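Local coordinates for protein putative isomerase (Streptomyces coelicolor A3, PDB 2OQH) that probably catalyses the dehydration of D-glucarate to 5-dehydro-4-deoxy-D-glucarate, as an enolase-superfamily enzyme with a TIM-barrel domain, at residues 32-37 and 55-60; 49-54 and 89-94; 134-139 and 176-181; 193-198 and 322-327; 219-224 and 266-271. One frame throughout, in Å; residues are numbered along the deposited sequence.

From the N terminus, contact 1 closes the first loop, laying helix 54-63 on strand 31-40 of the antiparallel sheet. Contact 2 crosses it: 49-54 lies between the segments of contact 1, and its partner 89-94 comes later, on helix 85-112. The two touch through the R33 to E49 salt bridge in the N-terminal domain. Contact 3 follows in series and ties the loop after barrel strand 127-134 to helix 175-188. Contact 4 then spans the barrel from 193-198 to 322-327; nested within its loop, contact 5 joins strands 221-223 and 266-269 inside the barrel, and the two share a water. Y91 of contact 2 touches D270 of contact 5, joining the two domains.

Contact 1 of 5, residues 32-37 and 55-60; sequences TRTVVR and PVAAIV
No flat side-chain group takes part where T34 and V36 meet V56, A57 and V60, so the contact has no ring face or edge and rests on methyl groups and one hydroxyl. T34 has the largest share of it. Its OG1 makes van der Waals approaches of 3.9 Å to CB of V56 and 3.8 Å to the backbone N of A57, with no hydrogen bond to the latter, while its CG2 lies 4.1 Å from CA of A57. The hydroxyl is satisfied elsewhere, by a hydrogen bond to the carbonyl of W52. With chi1 at -71°, OG1 stands beside the backbone N of T34, turned to that carbonyl, and CG2 is left to settle on the helix. The small side chain of A57 is consistent with the close approach here, its CA being 6.0 Å from CA of T34. Strand 31-40 is the middle strand of the three-stranded antiparallel sheet in the N-terminal capping domain of the enolase superfamily, and helix 54-63 packs on one side of it, the two short axes running nearly parallel at 18°. Further along, V36 and V60 reach toward each other tip to tip, CG2 of V36 lying 4.0 Å from CG1 of V60. V60 also touches V10 of strand 5-15 and A96 of helix 85-112, and V56 touches T50 of strand 45-51.

Contact 2 of 5, residues 49-54 and 89-94; sequences ETMWGA and YGYLGY
The selenium of M51, a selenomethionine, sits over one face of the Y91 ring in a Met-aromatic contact, 3.8 Å from the ring centroid. It is displaced toward the rim, with SE at 3.5 Å from CE1 of Y91, and the two side chains cross at about a right angle. Beside this pair, L92 puts its methyl CD2 over the six-membered ring of W52, a CH-pi contact with CD2 lying 4.2 Å from the centroid and 25° off the ring normal. CD1 of L92 touches the same ring at CE3 of W52, 3.9 Å away. M51 takes a cramped first torsion, chi1 79°, and a bend at chi3 brings its selenium onto the tyrosine. Behind them, M51 also touches A95 of helix 85-112, and the side-chain hydroxyl OG1 of T50 is hydrogen-bonded to the carbonyl of A95. The contact lies at the surface, where strand 45-51 runs out toward helix 54-63; L92 of helix 85-112 also rests on P55 and V56, while Y91 touches K273 of helix 271-274.

Contact 3 of 5, residues 134-139 and 176-181; sequences ITRADA and AGDVAI
R136 and D178 form a salt bridge, NH2 of R136 lying 3.1 Å from OD1 of D178. The hydrogen bond within it is weak, bent to 134°, and the guanidinium and carboxylate planes stand 82° apart. A water bridges the same pair, accepting from NE of R136 at 2.8 Å and donating to OD1 of D178 at 2.6 Å. Each charge has a second hold: NH2 of R136 also pairs with D174, and OD2 of D178 bonds to the backbone N of T172 and to W202. The arginine chain, extended from CG to NE, passes CD1 of I181 at 3.8 Å from NE. NH2 of R136 lies 3.3 Å from backbone atom C of G177, where any side chain would collide with it. A leucine in place of R136 would probably leave D178 and D174 without this shared cation and the bridging water without its donor. The loop following barrel strand 127-134 is thereby joined to helix 175-188, with R136 also against L147 of helix 147-162 and I181 against M151 of that helix and L169 of strand 166-170.

Contact 4 of 5, residues 193-198 and 322-327; sequences NLRVDP and AIDSMY
R195 reaches across to A322 and D324 with an extended side chain, and its guanidinium supplies every direct polar bond between the two segments. NH2 of R195 donates to the carbonyl O of A322 at 2.7 Å in an almost straight bond, 164° at the hydrogen. It meets that oxygen on a lone pair, in the carbonyl plane, and the oxygen is only 2° out of the guanidinium plane. NH1 adds a weak second bond to O of A322, 3.2 Å long, and ND2 of N295 a third to the same atom, so the buried carbonyl is gripped by three N-H donors from two residues. Strands 193-197 and 323-324 are not neighbours in the TIM barrel: strands 166-170 and 127-134 stand between them, and R195 spans the gap from the inside of the barrel wall. D324 forms a salt bridge with R195, its OD1 3.2 Å from NH1 of R195 at the guanidinium edge, the two planes 46° apart. A water donates to OD2 of D324 at 2.6 Å and accepts a weak bond from NH1 of R195. A second water accepts from the backbone N of A322 at 3.0 Å and, weakly, from NH2 of R195. CB of A322 packs 3.9 Å from NH2 of R195. E220 holds NE of R195 in a further salt bridge.

Contact 5 of 5, residues 219-224 and 266-271; sequences LEYLED and VIHGDV
OE1 of E223 is held by two donors, a weak hydrogen bond from NE2 of H268, 3.2 Å long and 145° at the hydrogen, and a water that donates to OE1 of E223 at 2.7 Å. The same water accepts from OH of Y221 at 2.8 Å, lying in the plane of the tyrosine ring, so the three side chains close around it. Y221 OH has a further partner in N295. E223 extends its chain beyond CG and meets the histidine at the edge of the ring, the carboxylate turned 57° from the ring plane. Y221, with CG wedged between its own backbone N and carbonyl carbon (chi1 54°), crosses H268 at about a right angle and touches V266 more loosely, CE2 of Y221 being 4.4 Å from CG1 of V266. An alanine in place of E223 would remove the carboxylate, and NE2 of H268 and the water would probably each be left without this acceptor. The carboxyl ends of these strands are where enolase-superfamily barrels keep their active site. Strands 221-223 and 266-269 are separated in the barrel by strand 243-245, whose C244 is touched by Y221, V266 and H268.

Contact 1 of 5, residues 32-37 and 55-60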
# COMPACT_ATOMS: atom_id res chain seq x y z
N THR A 32 9.61 -11.09 3.65
CA THR A 32 10.76 -10.42 4.23
C THR A 32 10.51 -8.91 4.34
O THR A 32 10.01 -8.29 3.40
CB THR A 32 12.03 -10.68 3.37
OG1 THR A 32 12.34 -12.08 3.41
CG2 THR A 32 13.21 -9.90 3.90
N ARG A 33 10.85 -8.33 5.49
CA ARG A 33 10.66 -6.91 5.74
C ARG A 33 11.84 -6.32 6.52
O ARG A 33 12.51 -7.02 7.28
CB ARG A 33 9.38 -6.67 6.55
CG ARG A 33 8.13 -7.32 5.97
CD ARG A 33 7.65 -6.61 4.72
NE ARG A 33 7.19 -5.25 5.01
CZ ARG A 33 6.56 -4.47 4.12
NH1 ARG A 33 6.32 -4.92 2.90
NH2 ARG A 33 6.18 -3.25 4.46
N THR A 34 12.08 -5.03 6.33
CA THR A 34 13.15 -4.33 7.03
C THR A 34 12.52 -3.48 8.13
O THR A 34 11.58 -2.71 7.87
CB THR A 34 13.94 -3.40 6.08
OG1 THR A 34 14.73 -4.18 5.17
CG2 THR A 34 14.87 -2.47 6.87
N VAL A 35 13.01 -3.62 9.36
CA VAL A 35 12.48 -2.86 10.48
C VAL A 35 13.54 -1.89 11.00
O VAL A 35 14.72 -2.24 11.10
CB VAL A 35 12.05 -3.78 11.65
CG1 VAL A 35 11.42 -2.95 12.75
CG2 VAL A 35 11.08 -4.83 11.14
N VAL A 36 13.11 -0.68 11.32
CA VAL A 36 14.04 0.35 11.80
C VAL A 36 13.59 0.92 13.13
O VAL A 36 12.39 1.06 13.38
CB VAL A 36 14.14 1.50 10.77
CG1 VAL A 36 15.04 2.61 11.31
CG2 VAL A 36 14.66 0.97 9.44
N ARG A 37 14.55 1.23 14.01
CA ARG A 37 14.24 1.83 15.30
C ARG A 37 15.05 3.11 15.45
O ARG A 37 16.27 3.11 15.30
CB ARG A 37 14.58 0.91 16.48
CG ARG A 37 14.36 1.57 17.86
CD ARG A 37 14.80 0.68 19.04
NE ARG A 37 16.23 0.41 19.00
CZ ARG A 37 16.83 -0.61 19.62
NH1 ARG A 37 16.12 -1.46 20.35
NH2 ARG A 37 18.13 -0.78 19.48
N PRO A 55 19.02 -5.41 0.47
CA PRO A 55 19.25 -4.12 -0.19
C PRO A 55 18.64 -2.88 0.48
O PRO A 55 19.26 -1.81 0.50
CB PRO A 55 18.73 -4.36 -1.61
CG PRO A 55 17.63 -5.35 -1.41
CD PRO A 55 18.22 -6.31 -0.38
N VAL A 56 17.43 -3.00 1.03
CA VAL A 56 16.80 -1.85 1.67
C VAL A 56 17.48 -1.55 2.99
O VAL A 56 17.70 -0.38 3.34
CB VAL A 56 15.30 -2.09 1.92
CG1 VAL A 56 14.70 -0.88 2.61
CG2 VAL A 56 14.58 -2.34 0.60
N ALA A 57 17.83 -2.61 3.72
CA ALA A 57 18.51 -2.46 4.99
C ALA A 57 19.86 -1.78 4.76
O ALA A 57 20.30 -0.99 5.59
CB ALA A 57 18.70 -3.82 5.64
N ALA A 58 20.51 -2.09 3.64
CA ALA A 58 21.81 -1.49 3.35
C ALA A 58 21.71 0.02 3.14
O ALA A 58 22.58 0.77 3.59
CB ALA A 58 22.42 -2.15 2.11
N ILE A 59 20.66 0.46 2.47
CA ILE A 59 20.46 1.88 2.20
C ILE A 59 20.22 2.64 3.51
O ILE A 59 20.77 3.73 3.70
CB ILE A 59 19.25 2.10 1.26
CG1 ILE A 59 19.48 1.39 -0.07
CG2 ILE A 59 19.05 3.60 1.01
CD1 ILE A 59 18.29 1.44 -1.00
N VAL A 60 19.42 2.07 4.40
CA VAL A 60 19.14 2.72 5.67
C VAL A 60 20.40 2.91 6.49
O VAL A 60 20.63 3.98 7.06
CB VAL A 60 18.14 1.93 6.51
CG1 VAL A 60 17.82 2.69 7.79
CG2 VAL A 60 16.87 1.68 5.71

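Contact 2 of 5, residues 49-54 and 89-94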
# COMPACT_ATOMS: atom_id res chain seq x y z
N GLU A 49 8.63 0.08 9.48
CA GLU A 49 8.76 -1.18 8.76
C GLU A 49 8.58 -0.88 7.28
O GLU A 49 7.72 -0.08 6.90
CB GLU A 49 7.67 -2.16 9.21
CG GLU A 49 7.62 -3.46 8.43
CD GLU A 49 6.21 -4.02 8.31
OE1 GLU A 49 5.44 -3.92 9.29
OE2 GLU A 49 5.87 -4.57 7.24
N THR A 50 9.39 -1.50 6.44
CA THR A 50 9.29 -1.27 5.01
C THR A 50 9.56 -2.57 4.26
O THR A 50 9.85 -3.59 4.87
CB THR A 50 10.26 -0.14 4.57
OG1 THR A 50 9.91 0.30 3.25
CG2 THR A 50 11.70 -0.63 4.58
N MSE A 51 9.47 -2.52 2.94
CA MSE A 51 9.66 -3.71 2.11
C MSE A 51 11.09 -4.24 1.97
O MSE A 51 12.07 -3.55 2.26
CB MSE A 51 9.10 -3.44 0.72
CG MSE A 51 10.03 -2.61 -0.14
SE MSE A 51 9.20 -2.07 -1.79
CE MSE A 51 9.17 -3.75 -2.73
N TRP A 52 11.17 -5.49 1.51
CA TRP A 52 12.42 -6.20 1.27
C TRP A 52 13.41 -6.25 2.41
O TRP A 52 13.18 -5.69 3.48
CB TRP A 52 13.08 -5.65 0.01
CG TRP A 52 12.31 -5.98 -1.24
CD1 TRP A 52 10.96 -6.15 -1.36
CD2 TRP A 52 12.85 -6.14 -2.56
NE1 TRP A 52 10.62 -6.40 -2.66
CE2 TRP A 52 11.76 -6.40 -3.42
CE3 TRP A 52 14.14 -6.09 -3.10
CZ2 TRP A 52 11.93 -6.61 -4.80
CZ3 TRP A 52 14.30 -6.29 -4.47
CH2 TRP A 52 13.20 -6.55 -5.30
N GLY A 53 14.53 -6.92 2.17
CA GLY A 53 15.55 -7.07 3.19
C GLY A 53 16.91 -6.45 2.92
O GLY A 53 17.05 -5.23 2.91
N ALA A 54 17.91 -7.31 2.68
CA ALA A 54 19.28 -6.87 2.44
C ALA A 54 19.49 -5.54 1.72
O ALA A 54 20.07 -4.62 2.27
CB ALA A 54 20.07 -7.98 1.74
N TYR A 89 18.77 4.55 -6.26
CA TYR A 89 18.20 3.32 -5.73
C TYR A 89 16.76 3.02 -6.11
O TYR A 89 16.22 1.98 -5.73
CB TYR A 89 18.30 3.34 -4.20
CG TYR A 89 19.71 3.27 -3.66
CD1 TYR A 89 20.38 2.05 -3.57
CD2 TYR A 89 20.37 4.42 -3.22
CE1 TYR A 89 21.68 1.98 -3.04
CE2 TYR A 89 21.67 4.36 -2.70
CZ TYR A 89 22.32 3.13 -2.61
OH TYR A 89 23.59 3.06 -2.07
N GLY A 90 16.12 3.92 -6.85
CA GLY A 90 14.75 3.71 -7.26
C GLY A 90 13.80 3.39 -6.12
O GLY A 90 13.90 3.93 -5.02
N TYR A 91 12.86 2.50 -6.40
CA TYR A 91 11.85 2.07 -5.44
C TYR A 91 12.45 1.75 -4.06
O TYR A 91 11.94 2.22 -3.04
CB TYR A 91 11.14 0.84 -6.01
CG TYR A 91 9.82 0.44 -5.38
CD1 TYR A 91 9.35 1.03 -4.20
CD2 TYR A 91 9.04 -0.54 -5.98
CE1 TYR A 91 8.12 0.64 -3.64
CE2 TYR A 91 7.81 -0.93 -5.43
CZ TYR A 91 7.36 -0.34 -4.26
OH TYR A 91 6.13 -0.72 -3.75
N LEU A 92 13.51 0.96 -4.02
CA LEU A 92 14.11 0.60 -2.74
C LEU A 92 14.60 1.84 -2.00
O LEU A 92 14.63 1.85 -0.77
CB LEU A 92 15.27 -0.40 -2.92
CG LEU A 92 14.96 -1.72 -3.64
CD1 LEU A 92 16.07 -2.72 -3.36
CD2 LEU A 92 13.62 -2.28 -3.17
N GLY A 93 14.99 2.87 -2.75
CA GLY A 93 15.44 4.10 -2.12
C GLY A 93 14.30 4.77 -1.37
O GLY A 93 14.43 5.15 -0.21
N TYR A 94 13.16 4.91 -2.04
CA TYR A 94 11.99 5.52 -1.41
C TYR A 94 11.56 4.69 -0.20
O TYR A 94 11.21 5.24 0.84
CB TYR A 94 10.82 5.60 -2.40
CG TYR A 94 10.94 6.70 -3.43
CD1 TYR A 94 10.88 8.05 -3.06
CD2 TYR A 94 11.11 6.40 -4.77
CE1 TYR A 94 10.98 9.07 -4.01
CE2 TYR A 94 11.20 7.42 -5.74
CZ TYR A 94 11.14 8.75 -5.35
OH TYR A 94 11.25 9.73 -6.31

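Contact 3 of 5, residues 134-139 and 176-181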
# COMPACT_ATOMS: atom_id res chain seq x y z
N ILE A 134 -8.12 -11.89 -5.30
CA ILE A 134 -8.28 -13.25 -5.80
C ILE A 134 -7.39 -13.43 -7.02
O ILE A 134 -7.32 -12.57 -7.89
CB ILE A 134 -9.75 -13.57 -6.19
CG1 ILE A 134 -10.25 -12.59 -7.24
CG2 ILE A 134 -10.64 -13.53 -4.96
CD1 ILE A 134 -11.64 -12.94 -7.77
N THR A 135 -6.68 -14.56 -7.06
CA THR A 135 -5.80 -14.86 -8.18
C THR A 135 -6.19 -16.22 -8.72
O THR A 135 -6.90 -16.98 -8.06
CB THR A 135 -4.32 -14.92 -7.75
OG1 THR A 135 -4.07 -16.17 -7.09
CG2 THR A 135 -3.99 -13.79 -6.78
N ARG A 136 -5.72 -16.54 -9.93
CA ARG A 136 -6.04 -17.83 -10.52
C ARG A 136 -5.46 -18.95 -9.65
O ARG A 136 -5.92 -20.10 -9.71
CB ARG A 136 -5.47 -17.93 -11.93
CG ARG A 136 -6.10 -16.94 -12.89
CD ARG A 136 -5.67 -17.18 -14.32
NE ARG A 136 -6.37 -16.27 -15.23
CZ ARG A 136 -6.45 -16.45 -16.54
NH1 ARG A 136 -5.89 -17.50 -17.11
NH2 ARG A 136 -7.11 -15.57 -17.29
N ALA A 137 -4.48 -18.60 -8.84
CA ALA A 137 -3.85 -19.57 -7.95
C ALA A 137 -4.84 -20.08 -6.92
O ALA A 137 -4.50 -20.97 -6.13
CB ALA A 137 -2.64 -18.96 -7.26
N ASP A 138 -6.04 -19.52 -6.89
CA ASP A 138 -7.06 -19.95 -5.93
C ASP A 138 -7.91 -21.09 -6.48
O ASP A 138 -8.71 -21.68 -5.76
CB ASP A 138 -7.98 -18.79 -5.52
CG ASP A 138 -7.28 -17.78 -4.63
OD1 ASP A 138 -6.52 -18.21 -3.73
OD2 ASP A 138 -7.51 -16.56 -4.80
N ALA A 139 -7.75 -21.39 -7.77
CA ALA A 139 -8.50 -22.46 -8.41
C ALA A 139 -7.53 -23.38 -9.15
O ALA A 139 -7.59 -23.49 -10.37
CB ALA A 139 -9.52 -21.88 -9.37
N ALA A 176 -8.60 -12.36 -22.48
CA ALA A 176 -9.88 -13.03 -22.65
C ALA A 176 -10.27 -13.80 -21.40
O ALA A 176 -11.42 -13.78 -20.99
CB ALA A 176 -9.83 -13.98 -23.86
N GLY A 177 -9.30 -14.46 -20.78
CA GLY A 177 -9.58 -15.23 -19.58
C GLY A 177 -9.93 -14.36 -18.40
O GLY A 177 -10.82 -14.70 -17.61
N ASP A 178 -9.22 -13.24 -18.26
CA ASP A 178 -9.50 -12.34 -17.15
C ASP A 178 -10.92 -11.83 -17.28
O ASP A 178 -11.70 -11.83 -16.32
CB ASP A 178 -8.53 -11.15 -17.16
CG ASP A 178 -7.08 -11.57 -16.97
OD1 ASP A 178 -6.83 -12.65 -16.39
OD2 ASP A 178 -6.18 -10.80 -17.38
N VAL A 179 -11.27 -11.40 -18.49
CA VAL A 179 -12.61 -10.89 -18.75
C VAL A 179 -13.67 -11.94 -18.42
O VAL A 179 -14.70 -11.63 -17.81
CB VAL A 179 -12.76 -10.47 -20.24
CG1 VAL A 179 -14.16 -9.93 -20.49
CG2 VAL A 179 -11.72 -9.41 -20.58
N ALA A 180 -13.41 -13.19 -18.80
CA ALA A 180 -14.34 -14.29 -18.54
C ALA A 180 -14.55 -14.43 -17.03
O ALA A 180 -15.67 -14.61 -16.57
CB ALA A 180 -13.79 -15.59 -19.12
N ILE A 181 -13.47 -14.34 -16.28
CA ILE A 181 -13.52 -14.44 -14.83
C ILE A 181 -14.34 -13.31 -14.22
O ILE A 181 -15.23 -13.55 -13.40
CB ILE A 181 -12.11 -14.40 -14.22
CG1 ILE A 181 -11.35 -15.68 -14.60
CG2 ILE A 181 -12.18 -14.24 -12.71
CD1 ILE A 181 -9.92 -15.67 -14.17
O HOH W 1 -6.81 -13.75 -13.99

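Contact 4 of 5, residues 193-198 and 322-327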
# COMPACT_ATOMS: atom_id res chain seq x y z
N ASN A 193 -17.80 -4.02 -4.98
CA ASN A 193 -16.96 -3.13 -5.77
C ASN A 193 -15.93 -4.08 -6.39
O ASN A 193 -15.18 -4.74 -5.67
CB ASN A 193 -16.26 -2.11 -4.88
CG ASN A 193 -17.18 -1.00 -4.45
OD1 ASN A 193 -17.83 -0.37 -5.28
ND2 ASN A 193 -17.24 -0.74 -3.15
N LEU A 194 -15.89 -4.14 -7.71
CA LEU A 194 -14.98 -5.04 -8.40
C LEU A 194 -13.87 -4.32 -9.17
O LEU A 194 -14.11 -3.30 -9.83
CB LEU A 194 -15.80 -5.92 -9.35
CG LEU A 194 -15.10 -7.08 -10.06
CD1 LEU A 194 -14.49 -8.01 -9.03
CD2 LEU A 194 -16.11 -7.82 -10.92
N ARG A 195 -12.66 -4.87 -9.10
CA ARG A 195 -11.48 -4.30 -9.75
C ARG A 195 -10.63 -5.38 -10.42
O ARG A 195 -10.77 -6.56 -10.10
CB ARG A 195 -10.60 -3.59 -8.72
CG ARG A 195 -11.34 -2.68 -7.75
CD ARG A 195 -10.47 -2.37 -6.54
NE ARG A 195 -11.18 -1.59 -5.53
CZ ARG A 195 -10.71 -1.32 -4.32
NH1 ARG A 195 -9.52 -1.78 -3.94
NH2 ARG A 195 -11.44 -0.60 -3.47
N VAL A 196 -9.76 -4.99 -11.33
CA VAL A 196 -8.85 -5.93 -11.99
C VAL A 196 -7.49 -5.26 -12.16
O VAL A 196 -7.39 -4.11 -12.59
CB VAL A 196 -9.40 -6.42 -13.35
CG1 VAL A 196 -9.71 -5.25 -14.24
CG2 VAL A 196 -8.38 -7.34 -14.00
N ASP A 197 -6.44 -5.99 -11.81
CA ASP A 197 -5.08 -5.47 -11.90
C ASP A 197 -4.18 -6.39 -12.70
O ASP A 197 -3.65 -7.36 -12.17
CB ASP A 197 -4.52 -5.30 -10.48
CG ASP A 197 -3.19 -4.56 -10.46
OD1 ASP A 197 -2.58 -4.37 -11.52
OD2 ASP A 197 -2.76 -4.18 -9.35
N PRO A 198 -3.99 -6.10 -14.00
CA PRO A 198 -3.13 -6.91 -14.87
C PRO A 198 -1.65 -6.60 -14.66
O PRO A 198 -0.78 -7.23 -15.27
CB PRO A 198 -3.59 -6.51 -16.28
CG PRO A 198 -5.00 -6.04 -16.08
CD PRO A 198 -4.88 -5.24 -14.80
N ALA A 322 -12.22 1.25 -0.14
CA ALA A 322 -11.68 0.09 0.56
C ALA A 322 -10.26 -0.03 0.02
O ALA A 322 -10.08 -0.25 -1.17
CB ALA A 322 -12.48 -1.16 0.22
N ILE A 323 -9.26 0.13 0.88
CA ILE A 323 -7.87 0.07 0.44
C ILE A 323 -7.39 -1.35 0.17
O ILE A 323 -8.03 -2.31 0.57
CB ILE A 323 -6.91 0.66 1.50
CG1 ILE A 323 -6.90 -0.23 2.74
CG2 ILE A 323 -7.33 2.08 1.86
CD1 ILE A 323 -5.84 0.15 3.78
N ASP A 324 -6.27 -1.45 -0.55
CA ASP A 324 -5.65 -2.73 -0.84
C ASP A 324 -4.84 -3.04 0.40
O ASP A 324 -4.15 -2.18 0.93
CB ASP A 324 -4.71 -2.65 -2.04
CG ASP A 324 -5.43 -2.77 -3.37
OD1 ASP A 324 -6.64 -3.08 -3.37
OD2 ASP A 324 -4.78 -2.57 -4.42
N SER A 325 -4.93 -4.27 0.89
CA SER A 325 -4.18 -4.63 2.08
C SER A 325 -4.04 -6.12 2.19
O SER A 325 -5.03 -6.84 2.20
CB SER A 325 -4.87 -4.10 3.34
OG SER A 325 -4.22 -4.58 4.51
N MSE A 326 -2.80 -6.59 2.26
CA MSE A 326 -2.57 -8.02 2.39
C MSE A 326 -2.39 -8.34 3.86
O MSE A 326 -1.86 -9.40 4.21
CB MSE A 326 -1.33 -8.45 1.60
CG MSE A 326 -1.54 -8.49 0.08
SE MSE A 326 -3.38 -8.89 -0.44
CE MSE A 326 -3.84 -7.12 -1.10
N TYR A 327 -2.86 -7.44 4.72
CA TYR A 327 -2.75 -7.62 6.17
C TYR A 327 -3.56 -8.81 6.69
O TYR A 327 -3.25 -9.35 7.75
CB TYR A 327 -3.18 -6.36 6.92
CG TYR A 327 -2.97 -6.46 8.42
CD1 TYR A 327 -1.68 -6.53 8.96
CD2 TYR A 327 -4.05 -6.52 9.30
CE1 TYR A 327 -1.47 -6.67 10.34
CE2 TYR A 327 -3.85 -6.67 10.69
CZ TYR A 327 -2.56 -6.74 11.20
OH TYR A 327 -2.34 -6.89 12.56
O HOH W 2 -13.98 1.20 -2.54
O HOH W 3 -6.83 -1.91 -5.89

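Contact 5 of 5, residues 219-224 and 266-271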
# COMPACT_ATOMS: atom_id res chain seq x y z
N LEU A 219 -17.04 -1.78 -13.17
CA LEU A 219 -15.97 -1.98 -12.20
C LEU A 219 -15.62 -0.66 -11.52
O LEU A 219 -15.73 0.40 -12.12
CB LEU A 219 -14.72 -2.51 -12.90
CG LEU A 219 -14.86 -3.71 -13.84
CD1 LEU A 219 -13.54 -3.94 -14.57
CD2 LEU A 219 -15.26 -4.93 -13.03
N GLU A 220 -15.19 -0.74 -10.26
CA GLU A 220 -14.79 0.47 -9.56
C GLU A 220 -13.66 1.10 -10.37
O GLU A 220 -13.62 2.31 -10.57
CB GLU A 220 -14.33 0.14 -8.14
CG GLU A 220 -13.82 1.35 -7.39
CD GLU A 220 -13.61 1.07 -5.91
OE1 GLU A 220 -13.46 -0.12 -5.56
OE2 GLU A 220 -13.58 2.04 -5.12
N TYR A 221 -12.72 0.27 -10.81
CA TYR A 221 -11.65 0.75 -11.67
C TYR A 221 -10.80 -0.34 -12.29
O TYR A 221 -10.76 -1.48 -11.80
CB TYR A 221 -10.74 1.78 -10.97
CG TYR A 221 -10.13 1.38 -9.65
CD1 TYR A 221 -9.14 0.39 -9.57
CD2 TYR A 221 -10.50 2.03 -8.48
CE1 TYR A 221 -8.53 0.07 -8.35
CE2 TYR A 221 -9.90 1.72 -7.25
CZ TYR A 221 -8.92 0.74 -7.19
OH TYR A 221 -8.35 0.44 -5.97
N LEU A 222 -10.16 0.01 -13.40
CA LEU A 222 -9.27 -0.86 -14.13
C LEU A 222 -7.89 -0.41 -13.68
O LEU A 222 -7.50 0.73 -13.91
CB LEU A 222 -9.47 -0.64 -15.63
CG LEU A 222 -8.60 -1.39 -16.63
CD1 LEU A 222 -8.50 -2.85 -16.24
CD2 LEU A 222 -9.19 -1.24 -18.02
N GLU A 223 -7.16 -1.29 -13.01
CA GLU A 223 -5.85 -0.94 -12.49
C GLU A 223 -4.66 -1.38 -13.34
O GLU A 223 -4.47 -2.56 -13.58
CB GLU A 223 -5.69 -1.52 -11.08
CG GLU A 223 -4.58 -0.91 -10.27
CD GLU A 223 -4.45 -1.50 -8.87
OE1 GLU A 223 -5.49 -1.78 -8.22
OE2 GLU A 223 -3.31 -1.67 -8.39
N ASP A 224 -3.87 -0.41 -13.78
CA ASP A 224 -2.68 -0.68 -14.60
C ASP A 224 -2.80 -1.75 -15.69
O ASP A 224 -2.03 -2.71 -15.70
CB ASP A 224 -1.50 -1.05 -13.70
CG ASP A 224 -0.99 0.13 -12.90
OD1 ASP A 224 -0.71 1.18 -13.52
OD2 ASP A 224 -0.88 0.01 -11.66
N VAL A 266 -7.65 7.65 -11.17
CA VAL A 266 -7.45 7.31 -9.77
C VAL A 266 -5.99 6.95 -9.54
O VAL A 266 -5.39 6.21 -10.32
CB VAL A 266 -8.32 6.08 -9.38
CG1 VAL A 266 -8.11 5.74 -7.91
CG2 VAL A 266 -9.79 6.36 -9.67
N ILE A 267 -5.41 7.48 -8.46
CA ILE A 267 -4.02 7.18 -8.14
C ILE A 267 -3.91 6.45 -6.81
O ILE A 267 -4.63 6.76 -5.87
CB ILE A 267 -3.16 8.45 -8.06
CG1 ILE A 267 -3.15 9.16 -9.41
CG2 ILE A 267 -1.74 8.08 -7.65
CD1 ILE A 267 -2.31 10.43 -9.43
N HIS A 268 -3.01 5.47 -6.75
CA HIS A 268 -2.77 4.70 -5.54
C HIS A 268 -1.65 5.33 -4.72
O HIS A 268 -0.54 5.49 -5.22
CB HIS A 268 -2.36 3.26 -5.88
CG HIS A 268 -3.48 2.27 -5.83
ND1 HIS A 268 -4.23 2.04 -4.70
CD2 HIS A 268 -3.96 1.43 -6.77
CE1 HIS A 268 -5.12 1.10 -4.94
NE2 HIS A 268 -4.98 0.71 -6.20
N GLY A 269 -1.93 5.69 -3.48
CA GLY A 269 -0.88 6.23 -2.63
C GLY A 269 -0.19 5.03 -2.01
O GLY A 269 -0.67 3.91 -2.14
N ASP A 270 0.94 5.26 -1.34
CA ASP A 270 1.70 4.20 -0.68
C ASP A 270 2.93 4.85 -0.07
O ASP A 270 3.86 5.25 -0.78
CB ASP A 270 2.12 3.11 -1.69
CG ASP A 270 2.95 2.01 -1.04
OD1 ASP A 270 3.26 2.10 0.16
OD2 ASP A 270 3.28 1.03 -1.75
N VAL A 271 2.91 4.95 1.25
CA VAL A 271 4.00 5.57 1.98
C VAL A 271 5.36 5.00 1.63
O VAL A 271 6.34 5.73 1.49
CB VAL A 271 3.77 5.43 3.50
CG1 VAL A 271 5.03 5.85 4.26
CG2 VAL A 271 2.60 6.28 3.91
O HOH W 3 -6.83 -1.91 -5.89